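PDB 6HUN: ribulose bisphosphate carboxylase from Hyperthermus butylicus DSM 5456, which probably adds carbon dioxide and water to ribulose 1,5-bisphosphate, giving two molecules of 3-phosphoglycerate, with a magnesium ion as cofactor in an archaeal AMP degradation pathway. Local coordinates for residues F110-I115 and Y146-F150; E138-F142 and K317-M321; H328-P332 and V344-T348; I350-Y356 and E367-I373. All blocks are in the same frame, centred on the assembly; numbering follows the deposited sequence.

Contact 1. Residues F110-I115 and Y146-F150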
loop_
_atom_site.group_PDB
_atom_site.type_symbol
_atom_site.label_atom_id
_atom_site.label_comp_id
_atom_site.label_asym_id
_atom_site.label_seq_id
_atom_site.Cartn_x
_atom_site.Cartn_y
_atom_site.Cartn_z
ATOM N N PHE A 110 -3.740 -18.206 7.883
ATOM C CA PHE A 110 -2.964 -16.974 8.074
ATOM C C PHE A 110 -1.655 -17.259 8.814
ATOM O O PHE A 110 -1.627 -18.060 9.752
ATOM C CB PHE A 110 -3.835 -15.939 8.820
ATOM C CG PHE A 110 -5.171 -15.697 8.121
ATOM C CD1 PHE A 110 -5.228 -14.927 6.956
ATOM C CD2 PHE A 110 -6.357 -16.250 8.613
ATOM C CE1 PHE A 110 -6.439 -14.706 6.302
ATOM C CE2 PHE A 110 -7.560 -16.060 7.974
ATOM C CZ PHE A 110 -7.625 -15.267 6.833
ATOM N N GLU A 111 -0.562 -16.617 8.391
ATOM C CA GLU A 111 0.672 -16.714 9.154
ATOM C C GLU A 111 0.565 -15.849 10.407
ATOM O O GLU A 111 0.091 -14.700 10.357
ATOM C CB GLU A 111 1.880 -16.277 8.339
ATOM C CG GLU A 111 3.179 -16.500 9.151
ATOM C CD GLU A 111 4.460 -16.046 8.437
ATOM O OE1 GLU A 111 4.495 -16.010 7.203
ATOM O OE2 GLU A 111 5.472 -15.788 9.146
ATOM N N GLU A 112 1.047 -16.384 11.531
ATOM C CA GLU A 112 0.946 -15.651 12.788
ATOM C C GLU A 112 1.633 -14.307 12.696
ATOM O O GLU A 112 2.794 -14.224 12.297
ATOM C CB GLU A 112 1.668 -16.441 13.909
ATOM C CG GLU A 112 1.103 -17.741 14.224
ATOM C CD GLU A 112 1.674 -18.932 13.395
ATOM O OE1 GLU A 112 1.811 -20.013 14.037
ATOM O OE2 GLU A 112 1.906 -18.826 12.137
ATOM N N GLY A 113 0.978 -13.275 13.244
ATOM C CA GLY A 113 1.599 -11.966 13.373
ATOM C C GLY A 113 1.966 -11.251 12.083
ATOM O O GLY A 113 2.793 -10.336 12.126
ATOM N N SER A 114 1.438 -11.657 10.919
ATOM C CA SER A 114 1.895 -11.068 9.639
ATOM C C SER A 114 0.778 -10.261 8.987
ATOM O O SER A 114 -0.086 -10.844 8.329
ATOM C CB SER A 114 2.365 -12.158 8.680
ATOM O OG SER A 114 2.701 -11.587 7.392
ATOM N N ILE A 115 0.819 -8.918 9.019
ATOM C CA ILE A 115 -0.163 -8.146 8.255
ATOM C C ILE A 115 0.012 -8.374 6.758
ATOM O O ILE A 115 -1.006 -8.459 6.039
ATOM C CB ILE A 115 -0.096 -6.661 8.645
ATOM C CG1 ILE A 115 -0.356 -6.469 10.142
ATOM C CG2 ILE A 115 -1.090 -5.862 7.788
ATOM C CD1 ILE A 115 -1.814 -6.667 10.530
ATOM N N TYR A 146 -5.877 -15.561 16.882
ATOM C CA TYR A 146 -5.136 -14.905 15.832
ATOM C C TYR A 146 -4.779 -13.475 16.231
ATOM O O TYR A 146 -3.646 -13.026 15.992
ATOM C CB TYR A 146 -5.990 -14.955 14.580
ATOM C CG TYR A 146 -5.333 -14.348 13.333
ATOM C CD1 TYR A 146 -4.044 -14.694 12.932
ATOM C CD2 TYR A 146 -6.024 -13.434 12.588
ATOM C CE1 TYR A 146 -3.464 -14.119 11.761
ATOM C CE2 TYR A 146 -5.459 -12.855 11.435
ATOM C CZ TYR A 146 -4.209 -13.200 11.033
ATOM O OH TYR A 146 -3.735 -12.579 9.888
ATOM N N LEU A 147 -5.735 -12.765 16.850
ATOM C CA LEU A 147 -5.510 -11.372 17.237
ATOM C C LEU A 147 -4.328 -11.266 18.194
ATOM O O LEU A 147 -3.500 -10.365 18.068
ATOM C CB LEU A 147 -6.786 -10.783 17.851
ATOM C CG LEU A 147 -6.748 -9.322 18.266
ATOM C CD1 LEU A 147 -6.507 -8.460 17.018
ATOM C CD2 LEU A 147 -8.021 -8.866 18.922
ATOM N N GLU A 148 -4.181 -12.231 19.112
ATOM C CA GLU A 148 -3.059 -12.117 20.032
ATOM C C GLU A 148 -1.701 -12.424 19.413
ATOM O O GLU A 148 -0.701 -12.282 20.117
ATOM C CB GLU A 148 -3.299 -13.024 21.263
ATOM C CG GLU A 148 -3.289 -14.525 20.990
ATOM C CD GLU A 148 -3.723 -15.351 22.239
ATOM O OE1 GLU A 148 -4.454 -14.810 23.108
ATOM O OE2 GLU A 148 -3.321 -16.535 22.363
ATOM N N THR A 149 -1.576 -12.820 18.128
ATOM C CA THR A 149 -0.245 -12.922 17.556
ATOM C C THR A 149 0.329 -11.565 17.145
ATOM O O THR A 149 1.483 -11.490 16.689
ATOM C CB THR A 149 -0.269 -13.904 16.363
ATOM O OG1 THR A 149 -1.017 -13.383 15.249
ATOM C CG2 THR A 149 -0.897 -15.219 16.800
ATOM N N PHE A 150 -0.459 -10.486 17.275
ATOM C CA PHE A 150 -0.049 -9.143 16.938
ATOM C C PHE A 150 0.226 -8.358 18.226
ATOM O O PHE A 150 -0.373 -8.654 19.272
ATOM C CB PHE A 150 -1.151 -8.455 16.138
ATOM C CG PHE A 150 -1.392 -9.108 14.822
ATOM C CD1 PHE A 150 -0.665 -8.678 13.695
ATOM C CD2 PHE A 150 -2.328 -10.112 14.686
ATOM C CE1 PHE A 150 -0.828 -9.298 12.448
ATOM C CE2 PHE A 150 -2.512 -10.750 13.413
ATOM C CZ PHE A 150 -1.778 -10.318 12.299
HETATM O O HOH W 1 -1.519 -13.218 8.785
#
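G113 lies over one face of the F150 ring, its CA 3.9 Å from the ring centroid and 18° off the normal, a CH-pi contact. Close by, the methyl CD1 of I115 comes within 3.4 Å of F150 CE1. Beside this pair, F110 CB rests against Y146 CE1 at 3.5 Å, and the two rings lie obliquely, their planes 31° apart. Y146 OH is tied in through a water, which accepts from it at 2.6 Å and donates to the backbone carbonyls E111 O and S114 O. The outer side is looser: E112 is exposed, and its CB stands 4.0 Å from T149 CB. T149 OG1 works twice here, accepting from G113 N at 2.8 Å and donating to Y146 O. With chi1 at 68°, OG1 sits between the backbone N and the carbonyl carbon, from where it serves both partners. G113, with positive phi, is the third residue of the type II turn E111-S114, and E111 forms a salt bridge with R254 of the second subunit. S114 OG caps N117 N, Q279 of helix 275-288 binds the G113 and I115 backbone, F110 and Y146 pack on V41 of strand 41-49, and Y146 on F118 of helix 115-122.

Contact 2. Residues E138-F142 and K317-M321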
loop_
_atom_site.group_PDB
_atom_site.type_symbol
_atom_site.label_atom_id
_atom_site.label_comp_id
_atom_site.label_asym_id
_atom_site.label_seq_id
_atom_site.Cartn_x
_atom_site.Cartn_y
_atom_site.Cartn_z
ATOM N N GLU A 138 -15.321 -4.263 4.114
ATOM C CA GLU A 138 -15.882 -3.334 5.091
ATOM C C GLU A 138 -15.294 -3.539 6.503
ATOM O O GLU A 138 -15.037 -2.561 7.231
ATOM C CB GLU A 138 -17.411 -3.507 5.149
ATOM C CG GLU A 138 -18.157 -3.345 3.828
ATOM C CD GLU A 138 -18.314 -1.876 3.385
ATOM O OE1 GLU A 138 -17.597 -0.970 3.850
ATOM O OE2 GLU A 138 -19.131 -1.625 2.470
ATOM N N ASP A 139 -15.098 -4.794 6.901
ATOM C CA ASP A 139 -14.606 -5.087 8.227
ATOM C C ASP A 139 -14.148 -6.539 8.254
ATOM O O ASP A 139 -14.581 -7.358 7.446
ATOM C CB ASP A 139 -15.726 -4.877 9.277
ATOM C CG ASP A 139 -15.174 -4.759 10.709
ATOM O OD1 ASP A 139 -13.918 -4.771 10.873
ATOM O OD2 ASP A 139 -16.008 -4.571 11.636
ATOM N N VAL A 140 -13.348 -6.862 9.263
ATOM C CA VAL A 140 -12.867 -8.238 9.451
ATOM C C VAL A 140 -12.834 -8.441 10.934
ATOM O O VAL A 140 -12.299 -7.590 11.651
ATOM C CB VAL A 140 -11.467 -8.475 8.838
ATOM C CG1 VAL A 140 -10.999 -9.913 9.130
ATOM C CG2 VAL A 140 -11.523 -8.302 7.313
ATOM N N TYR A 141 -13.427 -9.565 11.372
ATOM C CA TYR A 141 -13.418 -9.976 12.761
ATOM C C TYR A 141 -12.224 -10.888 12.938
ATOM O O TYR A 141 -12.069 -11.867 12.181
ATOM C CB TYR A 141 -14.689 -10.738 13.098
ATOM C CG TYR A 141 -14.489 -11.649 14.319
ATOM C CD1 TYR A 141 -14.478 -11.101 15.583
ATOM C CD2 TYR A 141 -14.267 -13.007 14.181
ATOM C CE1 TYR A 141 -14.312 -11.907 16.748
ATOM C CE2 TYR A 141 -14.070 -13.859 15.359
ATOM C CZ TYR A 141 -14.092 -13.261 16.614
ATOM O OH TYR A 141 -13.913 -13.986 17.776
ATOM N N PHE A 142 -11.388 -10.563 13.923
ATOM C CA PHE A 142 -10.205 -11.349 14.241
ATOM C C PHE A 142 -10.473 -12.129 15.520
ATOM O O PHE A 142 -10.760 -11.500 16.546
ATOM C CB PHE A 142 -8.984 -10.460 14.411
ATOM C CG PHE A 142 -8.608 -9.758 13.144
ATOM C CD1 PHE A 142 -8.007 -10.474 12.129
ATOM C CD2 PHE A 142 -8.942 -8.461 12.938
ATOM C CE1 PHE A 142 -7.679 -9.846 10.919
ATOM C CE2 PHE A 142 -8.581 -7.811 11.732
ATOM C CZ PHE A 142 -7.977 -8.520 10.744
ATOM N N LYS A 317 -8.322 -0.441 12.192
ATOM C CA LYS A 317 -8.198 -1.662 12.993
ATOM C C LYS A 317 -6.871 -2.379 12.728
ATOM O O LYS A 317 -6.184 -2.817 13.669
ATOM C CB LYS A 317 -9.402 -2.550 12.657
ATOM C CG LYS A 317 -9.301 -3.931 13.161
ATOM C CD LYS A 317 -10.538 -4.696 12.718
ATOM C CE LYS A 317 -11.516 -4.758 13.809
ATOM N NZ LYS A 317 -12.586 -5.778 13.597
ATOM N N LEU A 318 -6.443 -2.444 11.471
ATOM C CA LEU A 318 -5.157 -3.110 11.188
ATOM C C LEU A 318 -3.997 -2.285 11.751
ATOM O O LEU A 318 -3.002 -2.838 12.194
ATOM C CB LEU A 318 -4.984 -3.295 9.670
ATOM C CG LEU A 318 -6.009 -4.254 8.998
ATOM C CD1 LEU A 318 -5.880 -4.133 7.449
ATOM C CD2 LEU A 318 -5.707 -5.649 9.369
ATOM N N ALA A 319 -4.093 -0.950 11.676
ATOM C CA ALA A 319 -3.054 -0.097 12.271
ATOM C C ALA A 319 -2.917 -0.314 13.786
ATOM O O ALA A 319 -1.803 -0.381 14.328
ATOM C CB ALA A 319 -3.396 1.363 11.975
ATOM N N ARG A 320 -4.039 -0.514 14.468
ATOM C CA ARG A 320 -3.995 -0.773 15.895
ATOM C C ARG A 320 -3.378 -2.141 16.181
ATOM O O ARG A 320 -2.556 -2.289 17.087
ATOM C CB ARG A 320 -5.415 -0.697 16.442
ATOM C CG ARG A 320 -5.450 -1.083 17.941
ATOM C CD ARG A 320 -6.884 -0.764 18.521
ATOM N NE ARG A 320 -6.955 -1.140 19.958
ATOM C CZ ARG A 320 -8.071 -1.134 20.693
ATOM N NH1 ARG A 320 -9.227 -0.795 20.133
ATOM N NH2 ARG A 320 -8.037 -1.509 21.984
ATOM N N MET A 321 -3.751 -3.151 15.396
ATOM C CA MET A 321 -3.109 -4.470 15.549
ATOM C C MET A 321 -1.599 -4.399 15.324
ATOM O O MET A 321 -0.807 -4.959 16.101
ATOM C CB MET A 321 -3.744 -5.427 14.533
ATOM C CG MET A 321 -5.176 -5.728 14.860
ATOM S SD MET A 321 -6.015 -6.533 13.460
ATOM C CE MET A 321 -4.852 -7.875 13.430
HETATM O O HOH W 2 -14.858 -4.510 14.004
#
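K317 NZ carries the polar half of this contact, reaching from helix 312-322 to the end of strand 132-141. It donates to V140 O at 2.7 Å, tilted 29° from the carbonyl plane, and forms a salt bridge with D139, NZ to OD1 3.2 Å, on the syn side of the carboxylate. D139 OD1 also accepts V140 N at 2.7 Å, and both donors come from the same face of the carboxylate plane. A water that donates to D139 OD2 and Q368 OE1 also lie within bonding distance of NZ, so four oxygens surround an ammonium with three N-H groups; of the two within the segments, V140 O is held more closely than D139 OD1. The lysine chain leaves with CG anti to the backbone N and bends at chi3 (-99°), which turns NZ in toward the strand. Were K317 replaced by an alanine, the D139 carboxylate would probably lose its charged mate and V140 O this donor.

The strand belongs to the sheet of the N-terminal domain, with E138 and D139 forming a classic beta bulge opposite V44, and the helix belongs to the catalytic barrel domain; the contact therefore joins the two domains of the Rubisco large chain. The short segments run at 37° to each other, their axes 11.0 Å apart.

Apolar packing centres on the F142 ring. M321 makes a Met-aromatic contact over one face: SD is 3.8 Å from the centroid, and CE lies almost on the ring normal. V140 CG1 covers the opposite face. K317 CD approaches the ring edge in plane, whereas L318 CD2 meets F142 CZ obliquely at 3.9 Å.

Contact 3. Residues H328-P332 and V344-T348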
loop_
_atom_site.group_PDB
_atom_site.type_symbol
_atom_site.label_atom_id
_atom_site.label_comp_id
_atom_site.label_asym_id
_atom_site.label_seq_id
_atom_site.Cartn_x
_atom_site.Cartn_y
_atom_site.Cartn_z
ATOM N N HIS A 328 -4.955 8.832 12.608
ATOM C CA HIS A 328 -5.952 9.832 12.249
ATOM C C HIS A 328 -7.235 9.101 11.834
ATOM O O HIS A 328 -7.179 8.156 11.041
ATOM C CB HIS A 328 -5.402 10.680 11.094
ATOM C CG HIS A 328 -6.113 11.966 10.875
ATOM N ND1 HIS A 328 -7.431 12.032 10.489
ATOM C CD2 HIS A 328 -5.681 13.246 10.966
ATOM C CE1 HIS A 328 -7.797 13.299 10.369
ATOM N NE2 HIS A 328 -6.750 14.056 10.645
ATOM N N VAL A 329 -8.363 9.549 12.356
ATOM C CA VAL A 329 -9.659 8.923 12.129
ATOM C C VAL A 329 -10.522 9.716 11.169
ATOM O O VAL A 329 -11.712 9.365 10.968
ATOM C CB VAL A 329 -10.430 8.733 13.457
ATOM C CG1 VAL A 329 -9.749 7.699 14.293
ATOM C CG2 VAL A 329 -10.540 10.022 14.239
ATOM N N GLY A 330 -10.005 10.791 10.607
ATOM C CA GLY A 330 -10.851 11.579 9.730
ATOM C C GLY A 330 -11.783 12.493 10.495
ATOM O O GLY A 330 -11.938 12.407 11.710
ATOM N N THR A 331 -12.457 13.394 9.725
ATOM C CA THR A 331 -12.878 14.693 10.236
ATOM C C THR A 331 -14.366 14.733 10.606
ATOM O O THR A 331 -15.221 14.407 9.757
ATOM C CB THR A 331 -12.561 15.737 9.175
ATOM O OG1 THR A 331 -13.098 15.283 7.924
ATOM C CG2 THR A 331 -11.042 15.851 9.013
ATOM N N PRO A 332 -14.721 15.158 11.847
ATOM C CA PRO A 332 -16.082 15.171 12.427
ATOM C C PRO A 332 -16.812 16.513 12.350
ATOM O O PRO A 332 -17.960 16.617 12.803
ATOM C CB PRO A 332 -15.826 14.821 13.894
ATOM C CG PRO A 332 -14.488 15.483 14.173
ATOM C CD PRO A 332 -13.692 15.449 12.870
ATOM N N VAL A 344 -16.973 8.648 11.497
ATOM C CA VAL A 344 -15.817 9.088 12.276
ATOM C C VAL A 344 -15.954 8.610 13.711
ATOM O O VAL A 344 -14.946 8.251 14.363
ATOM C CB VAL A 344 -15.646 10.620 12.210
ATOM C CG1 VAL A 344 -14.615 11.121 13.268
ATOM C CG2 VAL A 344 -15.214 11.013 10.806
ATOM N N LEU A 345 -17.195 8.591 14.224
ATOM C CA LEU A 345 -17.412 8.125 15.598
ATOM C C LEU A 345 -17.173 6.622 15.710
ATOM O O LEU A 345 -16.643 6.152 16.720
ATOM C CB LEU A 345 -18.816 8.489 16.118
ATOM C CG LEU A 345 -18.967 9.840 16.826
ATOM C CD1 LEU A 345 -18.165 10.927 16.096
ATOM C CD2 LEU A 345 -20.437 10.245 16.905
ATOM N N GLU A 346 -17.530 5.845 14.675
ATOM C CA GLU A 346 -17.205 4.417 14.685
ATOM C C GLU A 346 -15.699 4.183 14.607
ATOM O O GLU A 346 -15.177 3.273 15.274
ATOM C CB GLU A 346 -17.961 3.698 13.536
ATOM C CG GLU A 346 -19.483 3.688 13.822
ATOM C CD GLU A 346 -19.875 3.142 15.241
ATOM O OE1 GLU A 346 -19.722 1.929 15.455
ATOM O OE2 GLU A 346 -20.343 3.896 16.162
ATOM N N HIS A 347 -14.978 4.987 13.804
ATOM C CA HIS A 347 -13.507 4.921 13.771
ATOM C C HIS A 347 -12.891 5.136 15.147
ATOM O O HIS A 347 -11.925 4.460 15.515
ATOM C CB HIS A 347 -12.901 5.986 12.887
ATOM C CG HIS A 347 -13.229 5.862 11.437
ATOM N ND1 HIS A 347 -12.904 6.850 10.532
ATOM C CD2 HIS A 347 -13.862 4.885 10.741
ATOM C CE1 HIS A 347 -13.323 6.478 9.330
ATOM N NE2 HIS A 347 -13.913 5.295 9.431
ATOM N N THR A 348 -13.342 6.169 15.856
ATOM C CA THR A 348 -12.780 6.394 17.199
ATOM C C THR A 348 -13.122 5.229 18.112
ATOM O O THR A 348 -12.277 4.776 18.895
ATOM C CB THR A 348 -13.310 7.707 17.841
ATOM O OG1 THR A 348 -14.668 7.530 18.244
ATOM C CG2 THR A 348 -13.177 8.893 16.873
#
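V329 O accepts a nearly straight hydrogen bond from H347 ND1, 2.8 Å long with an N-H...O angle of 172°. The acceptor lies in the imidazole plane, at the ring edge, whereas the donor is tilted 31° from the carbonyl plane. The bond ties the loop after barrel strand 326-328 to helix 339-352, the next helix in the chain, so the contact spans a strand-loop-helix unit of the TIM barrel. This is loop 6 of Rubisco; its predicted transition-state stabilizer, K336, falls in the unmodelled part, residues 333-336. H347 CG is anti to its own carbonyl carbon (chi1 -65°), which sets the ring beside the loop and leaves CB to meet V329 CB at 3.7 Å. A phenylalanine in place of H347 would probably leave V329 O without its side-chain donor and weaken the tie between loop and helix.

Packing continues along the helix. V329 CG2 touches the T348 methyl, CG2, at 3.9 Å, the two side chains crossing at about a right angle. V344 turns both methyls to the loop: CG1 meets P332 CB and G330 O, and CG2 lies 3.6 Å from T331 O. G330 O is buried here with no polar partner in the model. The backbone angles of G330, with positive phi, would jam a CB against the preceding carbonyl oxygen, so glycine suits this bend.

The loop begins at the predicted substrate-binding residue H328, which touches R296, another such residue. H328 NE2 is bonded to S381 OG, while its other nitrogen, ND1, accepts G330 N at 2.9 Å.

Contact 4. Residues I350-Y356 and E367-I373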
loop_
_atom_site.group_PDB
_atom_site.type_symbol
_atom_site.label_atom_id
_atom_site.label_comp_id
_atom_site.label_asym_id
_atom_site.label_seq_id
_atom_site.Cartn_x
_atom_site.Cartn_y
_atom_site.Cartn_z
ATOM N N ILE A 350 -13.562 2.049 17.298
ATOM C CA ILE A 350 -12.808 0.819 17.036
ATOM C C ILE A 350 -11.328 0.941 17.461
ATOM O O ILE A 350 -10.705 -0.063 17.808
ATOM C CB ILE A 350 -12.937 0.387 15.561
ATOM C CG1 ILE A 350 -12.434 -1.084 15.387
ATOM C CG2 ILE A 350 -12.135 1.334 14.565
ATOM C CD1 ILE A 350 -13.304 -2.114 16.186
ATOM N N VAL A 351 -10.737 2.136 17.463
ATOM C CA VAL A 351 -9.342 2.246 17.888
ATOM C C VAL A 351 -9.190 2.457 19.393
ATOM O O VAL A 351 -8.100 2.179 19.936
ATOM C CB VAL A 351 -8.573 3.351 17.114
ATOM C CG1 VAL A 351 -8.702 3.136 15.578
ATOM C CG2 VAL A 351 -9.077 4.756 17.473
ATOM N N ARG A 352 -10.251 2.919 20.113
ATOM C CA ARG A 352 -10.076 3.192 21.538
ATOM C C ARG A 352 -10.672 2.123 22.434
ATOM O O ARG A 352 -10.258 2.018 23.590
ATOM C CB ARG A 352 -10.727 4.520 21.949
ATOM C CG ARG A 352 -10.050 5.702 21.332
ATOM C CD ARG A 352 -10.465 6.913 22.227
ATOM N NE ARG A 352 -11.913 7.159 22.214
ATOM C CZ ARG A 352 -12.451 8.380 22.122
ATOM N NH1 ARG A 352 -11.660 9.425 21.967
ATOM N NH2 ARG A 352 -13.765 8.567 22.120
ATOM N N GLU A 353 -11.719 1.434 22.007
ATOM C CA GLU A 353 -12.460 0.575 22.931
ATOM C C GLU A 353 -11.779 -0.759 23.203
ATOM O O GLU A 353 -10.999 -1.278 22.401
ATOM C CB GLU A 353 -13.849 0.340 22.396
ATOM C CG GLU A 353 -14.658 1.608 22.567
ATOM C CD GLU A 353 -16.097 1.417 22.216
ATOM O OE1 GLU A 353 -16.411 0.465 21.464
ATOM O OE2 GLU A 353 -16.908 2.241 22.649
ATOM N N GLN A 354 -12.077 -1.318 24.384
ATOM C CA GLN A 354 -11.584 -2.661 24.654
ATOM C C GLN A 354 -12.498 -3.739 24.094
ATOM O O GLN A 354 -12.055 -4.881 23.910
ATOM C CB GLN A 354 -11.395 -2.881 26.173
ATOM C CG GLN A 354 -9.999 -2.453 26.652
ATOM C CD GLN A 354 -8.892 -2.616 25.570
ATOM O OE1 GLN A 354 -8.374 -1.607 25.066
ATOM N NE2 GLN A 354 -8.492 -3.867 25.262
ATOM N N TYR A 355 -13.754 -3.396 23.830
ATOM C CA TYR A 355 -14.740 -4.335 23.313
ATOM C C TYR A 355 -15.666 -3.529 22.407
ATOM O O TYR A 355 -16.568 -2.849 22.884
ATOM C CB TYR A 355 -15.514 -5.031 24.421
ATOM C CG TYR A 355 -16.001 -6.406 24.016
ATOM C CD1 TYR A 355 -16.696 -6.594 22.815
ATOM C CD2 TYR A 355 -15.760 -7.524 24.816
ATOM C CE1 TYR A 355 -17.141 -7.855 22.419
ATOM C CE2 TYR A 355 -16.214 -8.790 24.439
ATOM C CZ TYR A 355 -16.901 -8.951 23.239
ATOM O OH TYR A 355 -17.344 -10.206 22.851
ATOM N N TYR A 356 -15.437 -3.620 21.109
ATOM C CA TYR A 356 -16.270 -2.916 20.150
ATOM C C TYR A 356 -17.514 -3.729 19.819
ATOM O O TYR A 356 -17.408 -4.895 19.444
ATOM C CB TYR A 356 -15.473 -2.641 18.856
ATOM C CG TYR A 356 -16.356 -2.023 17.772
ATOM C CD1 TYR A 356 -16.956 -2.817 16.790
ATOM C CD2 TYR A 356 -16.588 -0.644 17.726
ATOM C CE1 TYR A 356 -17.763 -2.258 15.795
ATOM C CE2 TYR A 356 -17.405 -0.074 16.763
ATOM C CZ TYR A 356 -17.963 -0.883 15.775
ATOM O OH TYR A 356 -18.789 -0.311 14.852
ATOM N N GLU A 367 -18.691 -7.296 15.594
ATOM C CA GLU A 367 -18.275 -7.189 16.990
ATOM C C GLU A 367 -16.799 -7.580 17.078
ATOM O O GLU A 367 -16.354 -8.456 16.337
ATOM C CB GLU A 367 -19.202 -8.087 17.824
ATOM C CG GLU A 367 -18.617 -8.677 19.043
ATOM C CD GLU A 367 -19.617 -9.568 19.742
ATOM O OE1 GLU A 367 -20.811 -9.184 19.858
ATOM O OE2 GLU A 367 -19.204 -10.676 20.140
ATOM N N GLN A 368 -16.005 -6.900 17.962
ATOM C CA GLN A 368 -14.559 -7.140 18.059
ATOM C C GLN A 368 -14.055 -6.911 19.493
ATOM O O GLN A 368 -13.867 -5.758 19.902
ATOM C CB GLN A 368 -13.767 -6.264 17.076
ATOM C CG GLN A 368 -12.257 -6.490 17.219
ATOM C CD GLN A 368 -11.843 -7.848 16.661
ATOM O OE1 GLN A 368 -11.868 -8.055 15.430
ATOM N NE2 GLN A 368 -11.460 -8.753 17.521
ATOM N N PRO A 369 -13.773 -7.978 20.264
ATOM C CA PRO A 369 -13.004 -7.791 21.508
ATOM C C PRO A 369 -11.535 -7.533 21.195
ATOM O O PRO A 369 -10.989 -7.988 20.187
ATOM C CB PRO A 369 -13.185 -9.124 22.277
ATOM C CG PRO A 369 -13.918 -10.082 21.335
ATOM C CD PRO A 369 -13.934 -9.407 19.934
ATOM N N TRP A 370 -10.891 -6.767 22.060
ATOM C CA TRP A 370 -9.505 -6.366 21.828
ATOM C C TRP A 370 -8.614 -6.857 22.960
ATOM O O TRP A 370 -7.700 -6.158 23.407
ATOM C CB TRP A 370 -9.405 -4.845 21.692
ATOM C CG TRP A 370 -9.881 -4.297 20.402
ATOM C CD1 TRP A 370 -11.073 -3.715 20.143
ATOM C CD2 TRP A 370 -9.127 -4.239 19.205
ATOM N NE1 TRP A 370 -11.140 -3.287 18.844
ATOM C CE2 TRP A 370 -9.946 -3.607 18.230
ATOM C CE3 TRP A 370 -7.854 -4.706 18.838
ATOM C CZ2 TRP A 370 -9.527 -3.407 16.935
ATOM C CZ3 TRP A 370 -7.433 -4.457 17.519
ATOM C CH2 TRP A 370 -8.267 -3.824 16.607
ATOM N N SER A 371 -8.914 -8.044 23.480
ATOM C CA SER A 371 -8.121 -8.573 24.583
ATOM C C SER A 371 -6.626 -8.493 24.265
ATOM O O SER A 371 -6.206 -8.877 23.164
ATOM C CB SER A 371 -8.550 -10.018 24.818
ATOM O OG SER A 371 -8.412 -10.340 26.168
ATOM N N ASN A 372 -5.844 -7.898 25.180
ATOM C CA ASN A 372 -4.388 -7.757 25.039
ATOM C C ASN A 372 -3.929 -6.784 23.935
ATOM O O ASN A 372 -2.825 -6.928 23.400
ATOM C CB ASN A 372 -3.730 -9.116 24.782
ATOM C CG ASN A 372 -4.094 -10.115 25.851
ATOM O OD1 ASN A 372 -4.487 -11.246 25.557
ATOM N ND2 ASN A 372 -4.035 -9.674 27.101
ATOM N N ILE A 373 -4.744 -5.844 23.494
ATOM C CA ILE A 373 -4.313 -4.868 22.481
ATOM C C ILE A 373 -4.672 -3.488 23.057
ATOM O O ILE A 373 -5.835 -3.211 23.258
ATOM C CB ILE A 373 -5.015 -5.080 21.118
ATOM C CG1 ILE A 373 -4.841 -6.516 20.546
ATOM C CG2 ILE A 373 -4.551 -4.002 20.117
ATOM C CD1 ILE A 373 -3.516 -6.832 20.006
#
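P369 covers one face of the Y355 ring, its CB 3.8 Å from the centroid and 14° off the normal, a CH-pi contact. At the edge of that ring, in plane, lies E367 CG; the glutamate OE2 accepts a weak hydrogen bond from Y355 OH. The W370 indole has Q368 CG over one face and, at its edge, I350 CD1, 3.6 Å from NE1, together with I373 CG1. With CG anti to its carbonyl carbon (chi1 -75°), W370 directs the indole back toward the end of helix 339-352, where CD1 comes within 3.3 Å of E353 O. R320 of helix 312-322 adds a cation-pi partner for the indole.

The backbone supplies the stronger polar bonds. Y356 and Q368 form an antiparallel hydrogen-bonded pair: Y356 N to Q368 O and Q368 N to Y356 O are both 2.9 Å, the second straighter at 170°. W370 N adds a further backbone bond, to Q354 O, at 2.9 Å. Q354 NE2 gives a weak bond to I373 O, at the end of the type II turn W370-I373. Y355 and P369 form the neighbouring non-hydrogen-bonded pair, their side chains on the same face. The arrangement is a two-stranded antiparallel beta hairpin, following helix 339-352 in the catalytic domain.

Contacts 1, 2 and 4 form a continuous cluster. F150 CB of contact 1 is 3.5 Å from M321 O of contact 2, and L147 CD2 is 3.3 Å from P369 O of contact 4. R320 NH1 of contact 2 probably hydrogen-bonds I350 O and E353 O of contact 4, both at 2.9 Å. Contacts 3 and 4 share helix 339-352, and E346 OE1 lies 2.5 Å from Y356 OH. Contact 3 holds H328, predicted to bind substrate, and its G330 lies about 3 Å from the side chain of the predicted substrate-binding R296; a bound calcium ion is about 9 Å from G330. The side chains of L318 (contact 2) and I350 (contact 4) are each about 11 Å from that of R296.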